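Local atomic coordinates of transcriptional regulator (Rhodococcus sp., PDB entry 2O0Y), a protein that probably binds DNA as a transcription factor of the IclR family, pairing a winged helix-turn-helix domain with a C-terminal GAF-like domain. Residues D27-F32 and R65-S70; T61-S66 and G74-G79. All coordinates share one frame; numbering follows the deposited sequence.

In the fold
Both interactions lie in the helix-turn-helix domain, their centres about 25 and 28 Å from the centre of the chain and only about 6 Å from each other. Interaction 1 sets the end of helix 18-29 against the strand that starts the wing, while interaction 2 joins the end of helix 52-64 to the wing's returning strand. Arg65 and Ser66 belong to both. Two probable backbone hydrogen bonds tie the contacts together: Val67 N to Met62 O at 2.9 Å, and Val67 O to Gly79 N at 2.8 Å. Each also touches the second subunit, so the wing's root adjoins the dimer interface.

Interaction 1: residues D27-F32 and R65-S70; sequences DLLELF and RSVLTS
Leu29 and Phe32, at the C-terminal side of helix 18-29, approach Val67 and Leu68. A type I beta turn runs from Leu29 to Phe32, held by Phe32 N to Leu29 O at 3.0 Å. The 65-70 segment makes a change of its own: Ser66, with positive phi, closes a Schellman motif after helix 52-64, and the chain is extended from Leu68 onward. The backbones stay well apart, the nearest CA atoms, those of Leu29 and Leu68, being 8.9 Å from each other, so side chains alone bridge the gap.

The bridge is wholly apolar and buried. Leu29 uses one methyl, CD2, which lies 3.9 Å from Val67 CG1, and the two side chains cross at about a right angle. Val67 presents that branch because CG1 stands anti to the backbone N (chi1 155°). Leu68 makes the closer approach: its CD2 comes to 3.6 Å from Phe32 CZ and nearly as close to CE1, meeting the ring obliquely at its far end. The same methyl lies 4.4 Å from Leu29 CD2, so it touches both residues of the 27-32 segment, the leucine at longer range. At the ring's edge, in its plane, sits Leu29 O, the carbonyl that accepts the turn bond from Phe32 N.

The small contact belongs to the hydrophobic core of a winged helix-turn-helix domain. Met62 of helix 52-64 packs on both Leu29 and Val67, Leu44 of helix 41-48 touches Phe32, and Leu78 of strand 75-78 meets Leu29 and Phe32. Trp85 of the second subunit also packs on Leu29, bringing helix 18-29, the wing strands and the dimer partner together around one cluster.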
loop_
_atom_site.group_PDB
_atom_site.type_symbol
_atom_site.label_atom_id
_atom_site.label_comp_id
_atom_site.label_asym_id
_atom_site.label_seq_id
_atom_site.Cartn_x
_atom_site.Cartn_y
_atom_site.Cartn_z
ATOM N N ASP B 27 8.652 4.847 20.795
ATOM C CA ASP B 27 7.610 4.547 21.765
ATOM C C ASP B 27 6.223 5.085 21.350
ATOM O O ASP B 27 5.151 4.495 21.652
ATOM C CB ASP B 27 8.017 5.125 23.163
ATOM C CG ASP B 27 9.209 4.434 23.742
ATOM O OD1 ASP B 27 9.609 3.354 23.217
ATOM O OD2 ASP B 27 9.806 4.976 24.711
ATOM N N LEU B 28 6.221 6.240 20.700
ATOM C CA LEU B 28 4.949 6.857 20.254
ATOM C C LEU B 28 4.390 6.082 19.075
ATOM O O LEU B 28 3.217 5.744 19.064
ATOM C CB LEU B 28 5.174 8.348 19.832
ATOM C CG LEU B 28 5.455 9.270 21.039
ATOM C CD1 LEU B 28 5.971 10.662 20.541
ATOM C CD2 LEU B 28 4.102 9.518 21.808
ATOM N N LEU B 29 5.237 5.761 18.095
ATOM C CA LEU B 29 4.769 5.002 16.928
ATOM C C LEU B 29 4.275 3.626 17.321
ATOM O O LEU B 29 3.337 3.090 16.749
ATOM C CB LEU B 29 5.925 4.875 15.945
ATOM C CG LEU B 29 6.365 6.152 15.227
ATOM C CD1 LEU B 29 7.663 5.924 14.437
ATOM C CD2 LEU B 29 5.208 6.525 14.256
ATOM N N GLU B 30 4.901 3.041 18.320
ATOM C CA GLU B 30 4.425 1.724 18.812
ATOM C C GLU B 30 3.007 1.723 19.330
ATOM O O GLU B 30 2.381 0.666 19.457
ATOM C CB GLU B 30 5.355 1.241 19.920
ATOM C CG GLU B 30 6.742 0.920 19.414
ATOM C CD GLU B 30 6.844 -0.452 18.812
ATOM O OE1 GLU B 30 5.826 -1.207 18.829
ATOM O OE2 GLU B 30 7.940 -0.788 18.307
ATOM N N LEU B 31 2.455 2.897 19.645
ATOM C CA LEU B 31 1.074 2.911 20.167
ATOM C C LEU B 31 0.057 2.806 19.004
ATOM O O LEU B 31 -1.110 2.626 19.216
ATOM C CB LEU B 31 0.806 4.246 20.924
ATOM C CG LEU B 31 1.536 4.349 22.270
ATOM C CD1 LEU B 31 1.396 5.801 22.810
ATOM C CD2 LEU B 31 0.935 3.321 23.207
ATOM N N PHE B 32 0.493 2.977 17.770
ATOM C CA PHE B 32 -0.389 2.779 16.610
ATOM C C PHE B 32 -0.380 1.340 16.185
ATOM O O PHE B 32 0.705 0.763 15.868
ATOM C CB PHE B 32 0.051 3.679 15.419
ATOM C CG PHE B 32 -0.049 5.173 15.741
ATOM C CD1 PHE B 32 0.925 5.773 16.504
ATOM C CD2 PHE B 32 -1.157 5.939 15.321
ATOM C CE1 PHE B 32 0.849 7.131 16.862
ATOM C CE2 PHE B 32 -1.263 7.303 15.656
ATOM C CZ PHE B 32 -0.298 7.926 16.415
ATOM N N ARG B 65 6.938 16.371 9.408
ATOM C CA ARG B 65 7.592 15.462 8.493
ATOM C C ARG B 65 6.633 14.427 7.845
ATOM O O ARG B 65 7.091 13.532 7.135
ATOM C CB ARG B 65 8.684 14.706 9.248
ATOM C CG ARG B 65 9.746 14.143 8.353
ATOM C CD ARG B 65 10.696 15.279 7.757
ATOM N NE ARG B 65 11.585 14.594 6.835
ATOM C CZ ARG B 65 12.837 14.259 7.093
ATOM N NH1 ARG B 65 13.417 14.596 8.263
ATOM N NH2 ARG B 65 13.520 13.606 6.167
ATOM N N SER B 66 5.331 14.543 8.121
ATOM C CA SER B 66 4.287 13.621 7.595
ATOM C C SER B 66 4.356 12.211 8.096
ATOM O O SER B 66 3.716 11.333 7.519
ATOM C CB SER B 66 4.230 13.664 6.071
ATOM O OG SER B 66 3.726 14.945 5.716
ATOM N N VAL B 67 5.063 11.991 9.198
ATOM C CA VAL B 67 5.134 10.672 9.887
ATOM C C VAL B 67 3.812 10.495 10.575
ATOM O O VAL B 67 3.350 9.381 10.705
ATOM C CB VAL B 67 6.372 10.638 10.894
ATOM C CG1 VAL B 67 6.229 9.633 12.096
ATOM C CG2 VAL B 67 7.706 10.439 10.140
ATOM N N LEU B 68 3.216 11.596 11.076
ATOM C CA LEU B 68 1.879 11.514 11.629
ATOM C C LEU B 68 1.052 12.546 10.907
ATOM O O LEU B 68 1.631 13.449 10.298
ATOM C CB LEU B 68 1.866 11.861 13.107
ATOM C CG LEU B 68 2.551 10.902 14.056
ATOM C CD1 LEU B 68 2.348 11.477 15.501
ATOM C CD2 LEU B 68 1.967 9.475 14.020
ATOM N N THR B 69 -0.270 12.386 10.910
ATOM C CA THR B 69 -1.197 13.408 10.386
ATOM C C THR B 69 -2.253 13.736 11.411
ATOM O O THR B 69 -2.788 12.818 12.014
ATOM C CB THR B 69 -1.958 12.811 9.222
ATOM O OG1 THR B 69 -1.001 12.555 8.234
ATOM C CG2 THR B 69 -2.935 13.758 8.651
ATOM N N SER B 70 -2.518 15.026 11.628
ATOM C CA SER B 70 -3.493 15.499 12.602
ATOM C C SER B 70 -4.832 15.402 11.924
ATOM O O SER B 70 -4.989 15.994 10.856
ATOM C CB SER B 70 -3.231 17.011 12.853
ATOM O OG SER B 70 -3.980 17.480 13.950
#

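Interaction 2: residues T61-S66 and G74-G79; sequences TMCARS and GSYSLG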
loop_
_atom_site.group_PDB
_atom_site.type_symbol
_atom_site.label_atom_id
_atom_site.label_comp_id
_atom_site.label_asym_id
_atom_site.label_seq_id
_atom_site.Cartn_x
_atom_site.Cartn_y
_atom_site.Cartn_z
ATOM N N THR B 61 7.114 17.766 15.399
ATOM C CA THR B 61 8.164 17.393 14.445
ATOM C C THR B 61 7.700 16.262 13.521
ATOM O O THR B 61 7.931 16.306 12.309
ATOM C CB THR B 61 9.484 16.944 15.156
ATOM O OG1 THR B 61 10.040 18.068 15.833
ATOM C CG2 THR B 61 10.519 16.539 14.115
HETATM N N MSE B 62 7.044 15.254 14.094
HETATM C CA MSE B 62 6.470 14.114 13.325
HETATM C C MSE B 62 5.432 14.518 12.301
HETATM O O MSE B 62 5.469 14.040 11.147
HETATM C CB MSE B 62 5.887 13.088 14.337
HETATM C CG MSE B 62 6.997 12.410 15.104
HETATM SE SE MSE B 62 6.387 11.473 16.758
HETATM C CE MSE B 62 5.786 9.732 15.878
ATOM N N CYS B 63 4.527 15.438 12.680
ATOM C CA CYS B 63 3.513 15.940 11.750
ATOM C C CYS B 63 4.218 16.779 10.659
ATOM O O CYS B 63 3.921 16.635 9.489
ATOM C CB CYS B 63 2.498 16.834 12.481
ATOM S SG CYS B 63 1.265 15.885 13.330
ATOM N N ALA B 64 5.164 17.643 11.048
ATOM C CA ALA B 64 5.875 18.439 10.066
ATOM C C ALA B 64 6.526 17.561 9.010
ATOM O O ALA B 64 6.659 17.943 7.872
ATOM C CB ALA B 64 6.913 19.305 10.742
ATOM N N ARG B 65 6.938 16.371 9.408
ATOM C CA ARG B 65 7.592 15.462 8.493
ATOM C C ARG B 65 6.633 14.427 7.845
ATOM O O ARG B 65 7.091 13.532 7.135
ATOM C CB ARG B 65 8.684 14.706 9.248
ATOM C CG ARG B 65 9.746 14.143 8.353
ATOM C CD ARG B 65 10.696 15.279 7.757
ATOM N NE ARG B 65 11.585 14.594 6.835
ATOM C CZ ARG B 65 12.837 14.259 7.093
ATOM N NH1 ARG B 65 13.417 14.596 8.263
ATOM N NH2 ARG B 65 13.520 13.606 6.167
ATOM N N SER B 66 5.331 14.543 8.121
ATOM C CA SER B 66 4.287 13.621 7.595
ATOM C C SER B 66 4.356 12.211 8.096
ATOM O O SER B 66 3.716 11.333 7.519
ATOM C CB SER B 66 4.230 13.664 6.071
ATOM O OG SER B 66 3.726 14.945 5.716
ATOM N N GLY B 74 -9.536 15.490 16.084
ATOM C CA GLY B 74 -8.512 15.717 17.125
ATOM C C GLY B 74 -7.416 14.653 17.245
ATOM O O GLY B 74 -6.385 14.864 17.937
ATOM N N SER B 75 -7.636 13.497 16.617
ATOM C CA SER B 75 -6.713 12.415 16.715
ATOM C C SER B 75 -5.628 12.489 15.625
ATOM O O SER B 75 -5.690 13.340 14.721
ATOM C CB SER B 75 -7.465 11.072 16.763
ATOM O OG SER B 75 -7.874 10.632 15.486
ATOM N N TYR B 76 -4.641 11.590 15.719
ATOM C CA TYR B 76 -3.556 11.485 14.767
ATOM C C TYR B 76 -3.599 10.110 14.176
ATOM O O TYR B 76 -3.871 9.148 14.931
ATOM C CB TYR B 76 -2.197 11.655 15.483
ATOM C CG TYR B 76 -2.054 13.033 16.067
ATOM C CD1 TYR B 76 -2.451 13.301 17.363
ATOM C CD2 TYR B 76 -1.583 14.083 15.299
ATOM C CE1 TYR B 76 -2.359 14.610 17.889
ATOM C CE2 TYR B 76 -1.483 15.368 15.811
ATOM C CZ TYR B 76 -1.850 15.612 17.116
ATOM O OH TYR B 76 -1.745 16.911 17.618
ATOM N N SER B 77 -3.291 9.983 12.872
ATOM C CA SER B 77 -2.998 8.675 12.299
ATOM C C SER B 77 -1.532 8.686 11.894
ATOM O O SER B 77 -0.887 9.759 11.943
ATOM C CB SER B 77 -3.822 8.408 11.017
ATOM O OG SER B 77 -3.478 9.354 10.052
ATOM N N LEU B 78 -1.045 7.562 11.379
ATOM C CA LEU B 78 0.285 7.514 10.755
ATOM C C LEU B 78 0.091 8.340 9.500
ATOM O O LEU B 78 -0.989 8.290 8.886
ATOM C CB LEU B 78 0.658 6.060 10.395
ATOM C CG LEU B 78 0.923 5.120 11.602
ATOM C CD1 LEU B 78 1.512 3.789 11.100
ATOM C CD2 LEU B 78 1.974 5.762 12.531
ATOM N N GLY B 79 1.118 9.069 9.095
ATOM C CA GLY B 79 0.919 10.022 7.977
ATOM C C GLY B 79 1.558 9.533 6.697
ATOM O O GLY B 79 2.126 8.449 6.638
#
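Cys63 and Tyr76 meet where the last turn of helix 52-64 faces the returning strand of the beta wing, in this winged helix-turn-helix domain. The sulfur is the touching atom: SG lies 3.7 Å from Tyr76 CE2 and 3.9 Å from CD2, so it lies near the CD2-CE2 bond. It stands 4.8 Å from the ring centroid and 70° off the normal, an oblique sulfur-aromatic contact. The CB of Tyr76 points toward the 61-66 segment, with CG anti to the carbonyl carbon (chi1 -64°), which sets the ring beside the sulfur.

The second point of contact is between backbones. Ser66 and Gly79 bring their CA atoms to 4.9 Å, and Ser66 O lies 2.9 Å from Gly79 C, a close approach of two backbones without a hydrogen bond between them.

Further out, the Schellman motif at Ser66 ends the helix, with Ser66 N bonded to Cys63 O. Strand 75-78 lies between its neighbours, Tyr76 sharing backbone bonds with Arg39 of strand 38-40 and Ser77 with Thr69 of strand 68-70; beyond the strands, Ser66 pairs with Glu81. Tyr76 also packs on Ser70 across the hairpin. Within the strand, Ser77 OG donates to Leu78 O at 2.9 Å, approaching from above the carbonyl plane, 52° out of it.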